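Local atomic coordinates of deoxyribodipyrimidine photo-lyase (Oryza sativa Japonica Group, PDB entry 3UMV), a protein that repairs ultraviolet-damaged DNA, using light and a bound FAD to split cyclobutane pyrimidine dimers back into separate pyrimidines. Residues R25-H30 against V163-A168; V72-F77 against L109-F114; G389-F394 against K423-G428. All coordinates share one frame; numbering follows the deposited sequence.

Interaction 1. Residues R25-H30 against V163-A168; sequences RVRVIH and VHQVDA
V26-V28 runs antiparallel to V163-V166, the strand axes 4.6 Å apart at closest approach, with V26/V166 and V28/H164 as non-hydrogen-bonded pairs and R27/Q165 as the hydrogen-bonded pair between them. R27 N and Q165 O, 2.7 Å apart, form one of the two nearly straight bonds of that pair. Their side chains meet too: the arginine folds back at chi3 (83°) and presents NE and NH2 to the single oxygen Q165 OE1, which lies in the guanidinium plane. R27 NH2 is 2.7 Å from Q165 OE1, approaching from above the amide plane, whereas NE lies in it. Q165 NE2 bonds to D136 O, fixing the amide's rotation. I29 CG1 lies over one face of the R27 guanidinium, toward its rim. On the other side of the sheet V26 CG2 touches V166 CG2, and V28 CG2 sits 4.0 Å from the centroid of the H164 ring, over its face, as a CH-pi contact; branching gives V28 a methyl to lay on the imidazole. Beyond V28 the register slips: I29 N and H30 N both bond to V163 O, at 2.9 Å and 3.1 Å. Two residues facing one make this a classic beta bulge, at the antiparallel edge of the alpha/beta domain.

Interaction 2. Residues V72-F77 against L109-F114; sequences VAFALF and LPFFLF. With URE (urea), chain M; URE (urea), chain N.
V72-A75 and F111-F114 are the two strands of a beta-alpha-beta unit whose connection is helix 87-106, lying side by side in parallel, the second as an outermost strand of the sheet. Five backbone bonds join them, alternating in direction: V72 N to P110 O, F112 N to V72 O, F74 N to F112 O, F114 N to F74 O and L76 N to F114 O. On the face bearing V72, F74, F111 and L113 the protein side chains that meet are all apolar. V72 splits its branches, CG1 reaching F111 CD1 at the edge of that ring (3.7 Å) and CG2 reaching L109 CD2 (3.8 Å). With CG anti to the backbone N (chi1 179°), F111 swings its ring across toward the neighbouring strand, where CZ meets F74 CB at 3.7 Å. L113 CD1 rests 3.9 Å from F74 CD2, the two side chains pointing the same way, and L97 and L100 of helix 87-106 cover this face. Across the sheet, the small A73 accommodates its large neighbours: its CB touches F112 CB at 4.0 Å and F114 CE1 at 4.1 Å. I121 of helix 120-127 packs on A73, and L124 on F112 and F114. Replacing F114 with a serine would probably open a gap beside A73 CB and take one of two phenylalanines away from L124, F112 remaining. One urea donates a hydrogen bond from N1 to L113 O (3.2 Å) and lies against the F114 ring; a second lies beside F74 and L76. Parallel strands sandwiched between helices characterise the alpha/beta domain of photolyases and cryptochromes.

Interaction 3. Residues G389-F394 against K423-G428; sequences GKMHGF and KYEIDG. With FAD (flavin-adenine dinucleotide), chain I; URE (urea), chain J; EDO (1,2-ethanediol), chain C.
The flat carboxylate of E425 faces M391 with both oxygens: OE2 accepts a hydrogen bond from M391 N (3.2 Å) on its syn lone pair, while OE1 lies 3.4 Å from M391 CB. The Y424 ring carries K423 CG over the centre of one face, and the H392 ring has F394 CB at one edge and N1 of a bound urea at the opposite one, near ND1. A bend at chi2 (-81°) curls the E425 chain so that it reaches the opposing backbone. Beside this, I426 N bonds to G389 O at 2.9 Å, tying together two segments that have just left helices 376-388 and 410-424. G389 ends its helix with positive phi (85°), where a CB would collide with the carbonyl oxygen of the residue before, so only glycine sits easily. Both segments then turn to the cofactor. K390 runs away from E425, extended as far as CE and bent at chi4, so that NZ bonds to FAD O2P (2.8 Å) and FAD O5', a fitting place for a positive charge. G393 packs its CA near FAD O4', where a CB would clash. From the other segment, D427 O accepts a hydrogen bond from FAD N3 at 2.7 Å, and the D427 carboxylate is held by S285 and R396. A lysine on the phosphate and a backbone carbonyl on the flavin make this part of the FAD pocket of a class II photolyase.

In the fold
From the N terminus, strand 26-28 comes first but waits for its partner until strand 162-166, so interaction 1 closes a loop of some 130 residues that holds much of the alpha/beta domain. Interaction 2 is nested inside that loop, closing a short one around helix 87-106. Both belong to one six-stranded sheet, at its two opposite margins: 26-28 is outermost on one side and 111-114 on the other, with the contact centres about 19 Å apart. Interaction 3 follows in series, across a loop built mainly of helices 393-405 and 410-424. Its centre lies about 27 Å from that of interaction 2, in the helical, FAD-binding part of the chain.

Interaction 1. Residues R25-H30 against V163-A168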
loop_
_atom_site.group_PDB
_atom_site.type_symbol
_atom_site.label_atom_id
_atom_site.label_comp_id
_atom_site.label_asym_id
_atom_site.label_seq_id
_atom_site.Cartn_x
_atom_site.Cartn_y
_atom_site.Cartn_z
ATOM N N ARG A 25 1.725 11.441 -16.158
ATOM C CA ARG A 25 1.644 10.149 -15.464
ATOM C C ARG A 25 2.578 9.095 -16.069
ATOM O O ARG A 25 2.777 8.045 -15.474
ATOM C CB ARG A 25 0.222 9.572 -15.484
ATOM C CG ARG A 25 -0.883 10.469 -14.956
ATOM C CD ARG A 25 -2.113 9.623 -14.672
ATOM N NE ARG A 25 -3.353 10.394 -14.628
ATOM C CZ ARG A 25 -3.901 10.850 -13.502
ATOM N NH1 ARG A 25 -5.051 11.542 -13.530
ATOM N NH2 ARG A 25 -3.293 10.611 -12.350
ATOM N N VAL A 26 3.135 9.382 -17.246
ATOM C CA VAL A 26 3.917 8.414 -18.016
ATOM C C VAL A 26 5.403 8.760 -18.065
ATOM O O VAL A 26 5.785 9.844 -18.485
ATOM C CB VAL A 26 3.378 8.292 -19.460
ATOM C CG1 VAL A 26 4.218 7.310 -20.272
ATOM C CG2 VAL A 26 1.918 7.859 -19.435
ATOM N N ARG A 27 6.235 7.840 -17.604
ATOM C CA ARG A 27 7.675 8.032 -17.638
ATOM C C ARG A 27 8.236 7.044 -18.651
ATOM O O ARG A 27 8.133 5.836 -18.466
ATOM C CB ARG A 27 8.270 7.813 -16.240
ATOM C CG ARG A 27 9.787 7.796 -16.200
ATOM C CD ARG A 27 10.322 7.795 -14.768
ATOM N NE ARG A 27 10.348 6.457 -14.180
ATOM C CZ ARG A 27 11.420 5.666 -14.174
ATOM N NH1 ARG A 27 12.553 6.079 -14.725
ATOM N NH2 ARG A 27 11.362 4.460 -13.614
ATOM N N VAL A 28 8.792 7.566 -19.736
ATOM C CA VAL A 28 9.403 6.725 -20.753
ATOM C C VAL A 28 10.824 6.385 -20.308
ATOM O O VAL A 28 11.706 7.232 -20.320
ATOM C CB VAL A 28 9.416 7.416 -22.121
ATOM C CG1 VAL A 28 10.160 6.565 -23.131
ATOM C CG2 VAL A 28 7.984 7.693 -22.585
ATOM N N ILE A 29 11.020 5.140 -19.884
ATOM C CA ILE A 29 12.307 4.690 -19.357
ATOM C C ILE A 29 13.261 4.399 -20.500
ATOM O O ILE A 29 14.446 4.696 -20.435
ATOM C CB ILE A 29 12.148 3.409 -18.510
ATOM C CG1 ILE A 29 11.309 3.706 -17.268
ATOM C CG2 ILE A 29 13.511 2.858 -18.107
ATOM C CD1 ILE A 29 11.138 2.523 -16.343
ATOM N N HIS A 30 12.727 3.787 -21.545
ATOM C CA HIS A 30 13.492 3.541 -22.753
ATOM C C HIS A 30 12.584 3.665 -23.968
ATOM O O HIS A 30 11.548 3.010 -24.047
ATOM C CB HIS A 30 14.148 2.165 -22.703
ATOM C CG HIS A 30 15.088 1.915 -23.837
ATOM N ND1 HIS A 30 14.856 0.961 -24.801
ATOM C CD2 HIS A 30 16.254 2.515 -24.174
ATOM C CE1 HIS A 30 15.848 0.971 -25.675
ATOM N NE2 HIS A 30 16.707 1.909 -25.320
ATOM N N VAL A 163 10.138 0.672 -22.992
ATOM C CA VAL A 163 9.663 0.448 -21.626
ATOM C C VAL A 163 9.106 1.748 -21.055
ATOM O O VAL A 163 9.812 2.764 -20.998
ATOM C CB VAL A 163 10.771 -0.095 -20.691
ATOM C CG1 VAL A 163 10.169 -0.421 -19.329
ATOM C CG2 VAL A 163 11.453 -1.320 -21.292
ATOM N N HIS A 164 7.839 1.722 -20.634
ATOM C CA HIS A 164 7.203 2.894 -20.041
ATOM C C HIS A 164 6.768 2.530 -18.634
ATOM O O HIS A 164 6.361 1.391 -18.388
ATOM C CB HIS A 164 5.941 3.309 -20.801
ATOM C CG HIS A 164 6.184 3.766 -22.208
ATOM N ND1 HIS A 164 5.184 4.292 -22.994
ATOM C CD2 HIS A 164 7.306 3.778 -22.971
ATOM C CE1 HIS A 164 5.670 4.607 -24.182
ATOM N NE2 HIS A 164 6.955 4.295 -24.199
ATOM N N GLN A 165 6.860 3.486 -17.719
ATOM C CA GLN A 165 6.282 3.316 -16.383
ATOM C C GLN A 165 5.188 4.348 -16.151
ATOM O O GLN A 165 5.343 5.525 -16.464
ATOM C CB GLN A 165 7.346 3.480 -15.309
ATOM C CG GLN A 165 6.799 3.363 -13.889
ATOM C CD GLN A 165 7.903 3.402 -12.870
ATOM O OE1 GLN A 165 8.754 4.287 -12.899
ATOM N NE2 GLN A 165 7.902 2.440 -11.971
ATOM N N VAL A 166 4.074 3.906 -15.589
ATOM C CA VAL A 166 2.944 4.785 -15.372
ATOM C C VAL A 166 2.635 4.784 -13.882
ATOM O O VAL A 166 2.562 3.721 -13.274
ATOM C CB VAL A 166 1.709 4.292 -16.169
ATOM C CG1 VAL A 166 0.487 5.170 -15.857
ATOM C CG2 VAL A 166 2.003 4.306 -17.664
ATOM N N ASP A 167 2.499 5.964 -13.281
ATOM C CA ASP A 167 1.983 6.014 -11.920
ATOM C C ASP A 167 0.478 5.825 -11.967
ATOM O O ASP A 167 -0.275 6.740 -12.342
ATOM C CB ASP A 167 2.347 7.325 -11.230
ATOM C CG ASP A 167 1.992 7.322 -9.745
ATOM O OD1 ASP A 167 1.178 6.488 -9.313
ATOM O OD2 ASP A 167 2.522 8.183 -9.016
ATOM N N ALA A 168 0.049 4.619 -11.606
ATOM C CA ALA A 168 -1.361 4.262 -11.583
ATOM C C ALA A 168 -1.926 4.311 -10.170
ATOM O O ALA A 168 -3.121 4.098 -9.976
ATOM C CB ALA A 168 -1.568 2.858 -12.173
HETATM O O HOH W 1 -0.982 9.194 -11.593
#

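Interaction 2. Residues V72-F77 against L109-F114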
loop_
_atom_site.group_PDB
_atom_site.type_symbol
_atom_site.label_atom_id
_atom_site.label_comp_id
_atom_site.label_asym_id
_atom_site.label_seq_id
_atom_site.Cartn_x
_atom_site.Cartn_y
_atom_site.Cartn_z
ATOM N N VAL A 72 -1.784 -8.772 -20.243
ATOM C CA VAL A 72 -1.394 -8.426 -18.877
ATOM C C VAL A 72 -0.534 -9.560 -18.327
ATOM O O VAL A 72 -0.818 -10.741 -18.568
ATOM C CB VAL A 72 -2.627 -8.237 -17.956
ATOM C CG1 VAL A 72 -2.181 -7.980 -16.520
ATOM C CG2 VAL A 72 -3.522 -7.118 -18.472
ATOM N N ALA A 73 0.530 -9.212 -17.611
ATOM C CA ALA A 73 1.383 -10.207 -16.970
ATOM C C ALA A 73 1.616 -9.840 -15.515
ATOM O O ALA A 73 1.850 -8.677 -15.201
ATOM C CB ALA A 73 2.723 -10.334 -17.710
ATOM N N PHE A 74 1.527 -10.828 -14.623
ATOM C CA PHE A 74 1.801 -10.603 -13.206
ATOM C C PHE A 74 2.893 -11.549 -12.741
ATOM O O PHE A 74 2.806 -12.763 -12.963
ATOM C CB PHE A 74 0.551 -10.833 -12.358
ATOM C CG PHE A 74 0.753 -10.513 -10.909
ATOM C CD1 PHE A 74 0.451 -9.246 -10.424
ATOM C CD2 PHE A 74 1.278 -11.454 -10.035
ATOM C CE1 PHE A 74 0.655 -8.939 -9.092
ATOM C CE2 PHE A 74 1.481 -11.151 -8.699
ATOM C CZ PHE A 74 1.170 -9.897 -8.222
ATOM N N ALA A 75 3.927 -11.015 -12.105
ATOM C CA ALA A 75 4.977 -11.874 -11.537
ATOM C C ALA A 75 4.893 -11.917 -10.019
ATOM O O ALA A 75 5.012 -10.886 -9.355
ATOM C CB ALA A 75 6.362 -11.399 -11.970
ATOM N N LEU A 76 4.673 -13.109 -9.468
ATOM C CA LEU A 76 4.750 -13.304 -8.025
ATOM C C LEU A 76 6.212 -13.510 -7.618
ATOM O O LEU A 76 6.877 -14.392 -8.152
ATOM C CB LEU A 76 3.932 -14.528 -7.613
ATOM C CG LEU A 76 3.815 -14.728 -6.096
ATOM C CD1 LEU A 76 2.952 -13.613 -5.472
ATOM C CD2 LEU A 76 3.256 -16.104 -5.755
ATOM N N PHE A 77 6.729 -12.703 -6.695
ATOM C CA PHE A 77 8.076 -12.967 -6.187
ATOM C C PHE A 77 8.037 -14.292 -5.431
ATOM O O PHE A 77 7.166 -14.516 -4.598
ATOM C CB PHE A 77 8.562 -11.853 -5.265
ATOM C CG PHE A 77 8.835 -10.549 -5.968
ATOM C CD1 PHE A 77 10.113 -10.015 -5.996
ATOM C CD2 PHE A 77 7.818 -9.858 -6.594
ATOM C CE1 PHE A 77 10.368 -8.812 -6.641
ATOM C CE2 PHE A 77 8.069 -8.660 -7.248
ATOM C CZ PHE A 77 9.345 -8.138 -7.267
ATOM N N LEU A 109 -9.125 -10.612 -22.353
ATOM C CA LEU A 109 -7.821 -10.028 -22.073
ATOM C C LEU A 109 -6.947 -11.105 -21.440
ATOM O O LEU A 109 -7.240 -11.591 -20.347
ATOM C CB LEU A 109 -7.972 -8.830 -21.126
ATOM C CG LEU A 109 -6.728 -8.096 -20.613
ATOM C CD1 LEU A 109 -5.929 -7.450 -21.739
ATOM C CD2 LEU A 109 -7.146 -7.055 -19.596
ATOM N N PRO A 110 -5.879 -11.497 -22.144
ATOM C CA PRO A 110 -4.942 -12.542 -21.720
ATOM C C PRO A 110 -4.233 -12.145 -20.434
ATOM O O PRO A 110 -3.719 -11.033 -20.349
ATOM C CB PRO A 110 -3.931 -12.591 -22.872
ATOM C CG PRO A 110 -4.619 -11.955 -24.022
ATOM C CD PRO A 110 -5.500 -10.907 -23.439
ATOM N N PHE A 111 -4.206 -13.040 -19.451
ATOM C CA PHE A 111 -3.529 -12.761 -18.185
ATOM C C PHE A 111 -2.460 -13.822 -17.961
ATOM O O PHE A 111 -2.778 -14.985 -17.733
ATOM C CB PHE A 111 -4.540 -12.758 -17.029
ATOM C CG PHE A 111 -3.934 -12.493 -15.666
ATOM C CD1 PHE A 111 -3.570 -11.210 -15.282
ATOM C CD2 PHE A 111 -3.760 -13.530 -14.763
ATOM C CE1 PHE A 111 -3.024 -10.969 -14.008
ATOM C CE2 PHE A 111 -3.215 -13.297 -13.504
ATOM C CZ PHE A 111 -2.848 -12.009 -13.129
ATOM N N PHE A 112 -1.193 -13.415 -18.028
ATOM C CA PHE A 112 -0.074 -14.316 -17.764
ATOM C C PHE A 112 0.334 -14.264 -16.291
ATOM O O PHE A 112 0.691 -13.205 -15.779
ATOM C CB PHE A 112 1.137 -13.932 -18.615
ATOM C CG PHE A 112 0.945 -14.166 -20.090
ATOM C CD1 PHE A 112 1.371 -15.341 -20.680
ATOM C CD2 PHE A 112 0.340 -13.205 -20.881
ATOM C CE1 PHE A 112 1.198 -15.559 -22.043
ATOM C CE2 PHE A 112 0.159 -13.415 -22.252
ATOM C CZ PHE A 112 0.590 -14.593 -22.830
ATOM N N LEU A 113 0.279 -15.410 -15.619
ATOM C CA LEU A 113 0.723 -15.514 -14.236
ATOM C C LEU A 113 2.060 -16.236 -14.145
ATOM O O LEU A 113 2.183 -17.381 -14.580
ATOM C CB LEU A 113 -0.310 -16.253 -13.390
ATOM C CG LEU A 113 0.103 -16.335 -11.919
ATOM C CD1 LEU A 113 0.245 -14.948 -11.338
ATOM C CD2 LEU A 113 -0.898 -17.157 -11.113
ATOM N N PHE A 114 3.054 -15.564 -13.570
ATOM C CA PHE A 114 4.394 -16.132 -13.425
ATOM C C PHE A 114 4.761 -16.275 -11.947
ATOM O O PHE A 114 4.792 -15.285 -11.210
ATOM C CB PHE A 114 5.422 -15.245 -14.132
ATOM C CG PHE A 114 5.244 -15.179 -15.630
ATOM C CD1 PHE A 114 4.960 -13.976 -16.260
ATOM C CD2 PHE A 114 5.359 -16.317 -16.404
ATOM C CE1 PHE A 114 4.809 -13.912 -17.640
ATOM C CE2 PHE A 114 5.201 -16.265 -17.785
ATOM C CZ PHE A 114 4.922 -15.065 -18.404
HETATM C C URE M . 4.340 -9.926 -5.562
HETATM O O URE M . 4.426 -9.319 -6.634
HETATM N N1 URE M . 4.970 -11.061 -5.405
HETATM N N2 URE M . 3.652 -9.437 -4.557
HETATM C C URE N . 2.605 -18.553 -18.534
HETATM O O URE N . 1.420 -18.279 -18.625
HETATM N N1 URE N . 3.166 -18.625 -17.355
HETATM N N2 URE N . 3.314 -18.765 -19.615
#

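Interaction 3. Residues G389-F394 against K423-G428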
loop_
_atom_site.group_PDB
_atom_site.type_symbol
_atom_site.label_atom_id
_atom_site.label_comp_id
_atom_site.label_asym_id
_atom_site.label_seq_id
_atom_site.Cartn_x
_atom_site.Cartn_y
_atom_site.Cartn_z
ATOM N N GLY A 389 -5.703 -8.339 11.996
ATOM C CA GLY A 389 -4.946 -7.965 10.810
ATOM C C GLY A 389 -5.040 -6.502 10.394
ATOM O O GLY A 389 -4.542 -6.102 9.337
ATOM N N LYS A 390 -5.666 -5.676 11.219
ATOM C CA LYS A 390 -5.745 -4.255 10.915
ATOM C C LYS A 390 -5.926 -3.512 12.230
ATOM O O LYS A 390 -7.017 -3.491 12.796
ATOM C CB LYS A 390 -6.899 -3.970 9.940
ATOM C CG LYS A 390 -6.994 -2.520 9.463
ATOM C CD LYS A 390 -8.120 -2.328 8.434
ATOM C CE LYS A 390 -8.303 -0.866 8.033
ATOM N NZ LYS A 390 -8.873 -0.012 9.148
ATOM N N MET A 391 -4.841 -2.943 12.735
ATOM C CA MET A 391 -4.888 -2.222 14.006
ATOM C C MET A 391 -5.518 -0.868 13.749
ATOM O O MET A 391 -5.287 -0.272 12.702
ATOM C CB MET A 391 -3.489 -2.021 14.569
ATOM C CG MET A 391 -3.469 -1.349 15.934
ATOM S SD MET A 391 -1.809 -0.877 16.475
ATOM C CE MET A 391 -0.918 -2.409 16.216
ATOM N N HIS A 392 -6.322 -0.388 14.695
ATOM C CA HIS A 392 -6.974 0.892 14.535
ATOM C C HIS A 392 -5.957 2.014 14.329
ATOM O O HIS A 392 -4.946 2.091 15.042
ATOM C CB HIS A 392 -7.852 1.206 15.747
ATOM C CG HIS A 392 -8.590 2.492 15.609
ATOM N ND1 HIS A 392 -9.880 2.555 15.127
ATOM C CD2 HIS A 392 -8.217 3.769 15.862
ATOM C CE1 HIS A 392 -10.269 3.815 15.086
ATOM N NE2 HIS A 392 -9.286 4.570 15.540
ATOM N N GLY A 393 -6.232 2.883 13.361
ATOM C CA GLY A 393 -5.286 3.909 12.949
ATOM C C GLY A 393 -4.758 4.773 14.079
ATOM O O GLY A 393 -3.570 5.119 14.118
ATOM N N PHE A 394 -5.630 5.144 15.007
ATOM C CA PHE A 394 -5.170 5.944 16.130
ATOM C C PHE A 394 -4.235 5.094 17.005
ATOM O O PHE A 394 -3.195 5.563 17.451
ATOM C CB PHE A 394 -6.331 6.485 16.962
ATOM C CG PHE A 394 -5.879 7.368 18.085
ATOM C CD1 PHE A 394 -5.722 8.732 17.887
ATOM C CD2 PHE A 394 -5.563 6.832 19.322
ATOM C CE1 PHE A 394 -5.293 9.549 18.916
ATOM C CE2 PHE A 394 -5.129 7.647 20.353
ATOM C CZ PHE A 394 -4.995 9.004 20.146
ATOM N N LYS A 423 4.644 -8.066 9.277
ATOM C CA LYS A 423 4.253 -9.446 9.514
ATOM C C LYS A 423 2.732 -9.625 9.597
ATOM O O LYS A 423 2.182 -10.549 9.013
ATOM C CB LYS A 423 4.913 -9.979 10.791
ATOM C CG LYS A 423 4.487 -11.369 11.179
ATOM C CD LYS A 423 5.415 -11.922 12.246
ATOM C CE LYS A 423 5.189 -13.410 12.444
ATOM N NZ LYS A 423 6.129 -13.994 13.457
ATOM N N TYR A 424 2.073 -8.736 10.335
ATOM C CA TYR A 424 0.681 -8.926 10.723
ATOM C C TYR A 424 -0.367 -8.101 9.974
ATOM O O TYR A 424 -1.519 -8.536 9.838
ATOM C CB TYR A 424 0.543 -8.673 12.233
ATOM C CG TYR A 424 1.204 -9.765 13.061
ATOM C CD1 TYR A 424 2.383 -9.535 13.761
ATOM C CD2 TYR A 424 0.655 -11.028 13.108
ATOM C CE1 TYR A 424 2.976 -10.547 14.526
ATOM C CE2 TYR A 424 1.240 -12.040 13.863
ATOM C CZ TYR A 424 2.399 -11.793 14.554
ATOM O OH TYR A 424 2.967 -12.803 15.295
ATOM N N GLU A 425 -0.009 -6.898 9.532
ATOM C CA GLU A 425 -1.003 -6.035 8.899
ATOM C C GLU A 425 -1.340 -6.491 7.477
ATOM O O GLU A 425 -0.466 -6.837 6.684
ATOM C CB GLU A 425 -0.554 -4.568 8.887
ATOM C CG GLU A 425 -0.283 -3.960 10.232
ATOM C CD GLU A 425 -1.536 -3.487 10.966
ATOM O OE1 GLU A 425 -1.395 -2.701 11.918
ATOM O OE2 GLU A 425 -2.654 -3.885 10.588
ATOM N N ILE A 426 -2.625 -6.483 7.155
ATOM C CA ILE A 426 -3.058 -6.809 5.808
ATOM C C ILE A 426 -2.655 -5.711 4.824
ATOM O O ILE A 426 -2.480 -5.971 3.641
ATOM C CB ILE A 426 -4.578 -7.079 5.766
ATOM C CG1 ILE A 426 -4.973 -7.655 4.401
ATOM C CG2 ILE A 426 -5.379 -5.826 6.138
ATOM C CD1 ILE A 426 -4.214 -8.898 4.051
ATOM N N ASP A 427 -2.451 -4.503 5.340
ATOM C CA ASP A 427 -2.101 -3.339 4.531
ATOM C C ASP A 427 -0.611 -2.967 4.624
ATOM O O ASP A 427 -0.185 -1.900 4.161
ATOM C CB ASP A 427 -3.029 -2.145 4.883
ATOM C CG ASP A 427 -2.954 -1.737 6.359
ATOM O OD1 ASP A 427 -1.965 -2.067 7.043
ATOM O OD2 ASP A 427 -3.894 -1.071 6.843
ATOM N N GLY A 428 0.180 -3.878 5.194
ATOM C CA GLY A 428 1.583 -3.635 5.485
ATOM C C GLY A 428 2.495 -3.854 4.292
ATOM O O GLY A 428 2.016 -4.108 3.187
HETATM P PA FAD I . -9.089 5.589 7.014
HETATM O O1A FAD I . -9.052 6.490 8.211
HETATM O O2A FAD I . -10.471 5.267 6.517
HETATM O O5B FAD I . -8.199 6.254 5.863
HETATM C C5B FAD I . -8.505 6.096 4.495
HETATM C C4B FAD I . -7.211 5.973 3.683
HETATM O O4B FAD I . -6.368 7.103 3.852
HETATM C C3B FAD I . -6.368 4.798 4.138
HETATM O O3B FAD I . -6.797 3.593 3.548
HETATM C C2B FAD I . -5.012 5.202 3.640
HETATM O O2B FAD I . -4.944 5.005 2.241
HETATM C C1B FAD I . -5.019 6.689 3.882
HETATM N N9A FAD I . -4.409 7.016 5.181
HETATM C C8A FAD I . -5.038 7.186 6.386
HETATM N N7A FAD I . -4.091 7.486 7.305
HETATM C C5A FAD I . -2.870 7.491 6.702
HETATM C C6A FAD I . -1.561 7.732 7.139
HETATM N N6A FAD I . -1.293 8.131 8.382
HETATM N N1A FAD I . -0.516 7.664 6.244
HETATM C C2A FAD I . -0.762 7.370 4.922
HETATM N N3A FAD I . -2.048 7.129 4.494
HETATM C C4A FAD I . -3.077 7.203 5.367
HETATM N N1 FAD I . -1.095 2.442 6.416
HETATM C C2 FAD I . -1.056 1.458 5.471
HETATM O O2 FAD I . -1.750 1.605 4.465
HETATM N N3 FAD I . -0.240 0.353 5.640
HETATM C C4 FAD I . 0.535 0.218 6.778
HETATM O O4 FAD I . 1.257 -0.772 6.928
HETATM C C4X FAD I . 0.497 1.231 7.728
HETATM N N5 FAD I . 1.233 1.152 8.887
HETATM C C5X FAD I . 1.198 2.178 9.811
HETATM C C6 FAD I . 1.977 2.102 10.973
HETATM C C7 FAD I . 1.939 3.137 11.913
HETATM C C7M FAD I . 2.798 3.038 13.147
HETATM C C8 FAD I . 1.110 4.239 11.684
HETATM C C8M FAD I . 1.024 5.377 12.657
HETATM C C9 FAD I . 0.336 4.295 10.538
HETATM C C9A FAD I . 0.380 3.275 9.606
HETATM N N10 FAD I . -0.398 3.340 8.468
HETATM C C10 FAD I . -0.322 2.326 7.544
HETATM C "C1'" FAD I . -1.320 4.519 8.190
HETATM C "C2'" FAD I . -2.771 4.340 8.739
HETATM O "O2'" FAD I . -2.836 3.902 10.101
HETATM C "C3'" FAD I . -3.644 3.388 7.901
HETATM O "O3'" FAD I . -3.566 3.759 6.550
HETATM C "C4'" FAD I . -5.117 3.391 8.317
HETATM O "O4'" FAD I . -5.230 3.014 9.676
HETATM C "C5'" FAD I . -5.871 2.427 7.403
HETATM O "O5'" FAD I . -7.180 2.119 7.818
HETATM P P FAD I . -8.422 2.689 6.976
HETATM O O1P FAD I . -8.261 2.378 5.501
HETATM O O2P FAD I . -9.703 2.141 7.551
HETATM O O3P FAD I . -8.234 4.245 7.356
HETATM C C URE J . -10.047 -1.218 12.762
HETATM O O URE J . -9.165 -1.770 13.420
HETATM N N1 URE J . -11.061 -0.631 13.359
HETATM N N2 URE J . -10.062 -1.356 11.460
HETATM C C1 EDO C . -12.216 -3.463 9.571
HETATM O O1 EDO C . -11.210 -3.376 10.507
HETATM C C2 EDO C . -12.246 -2.521 8.582
HETATM O O2 EDO C . -11.701 -1.290 8.867
#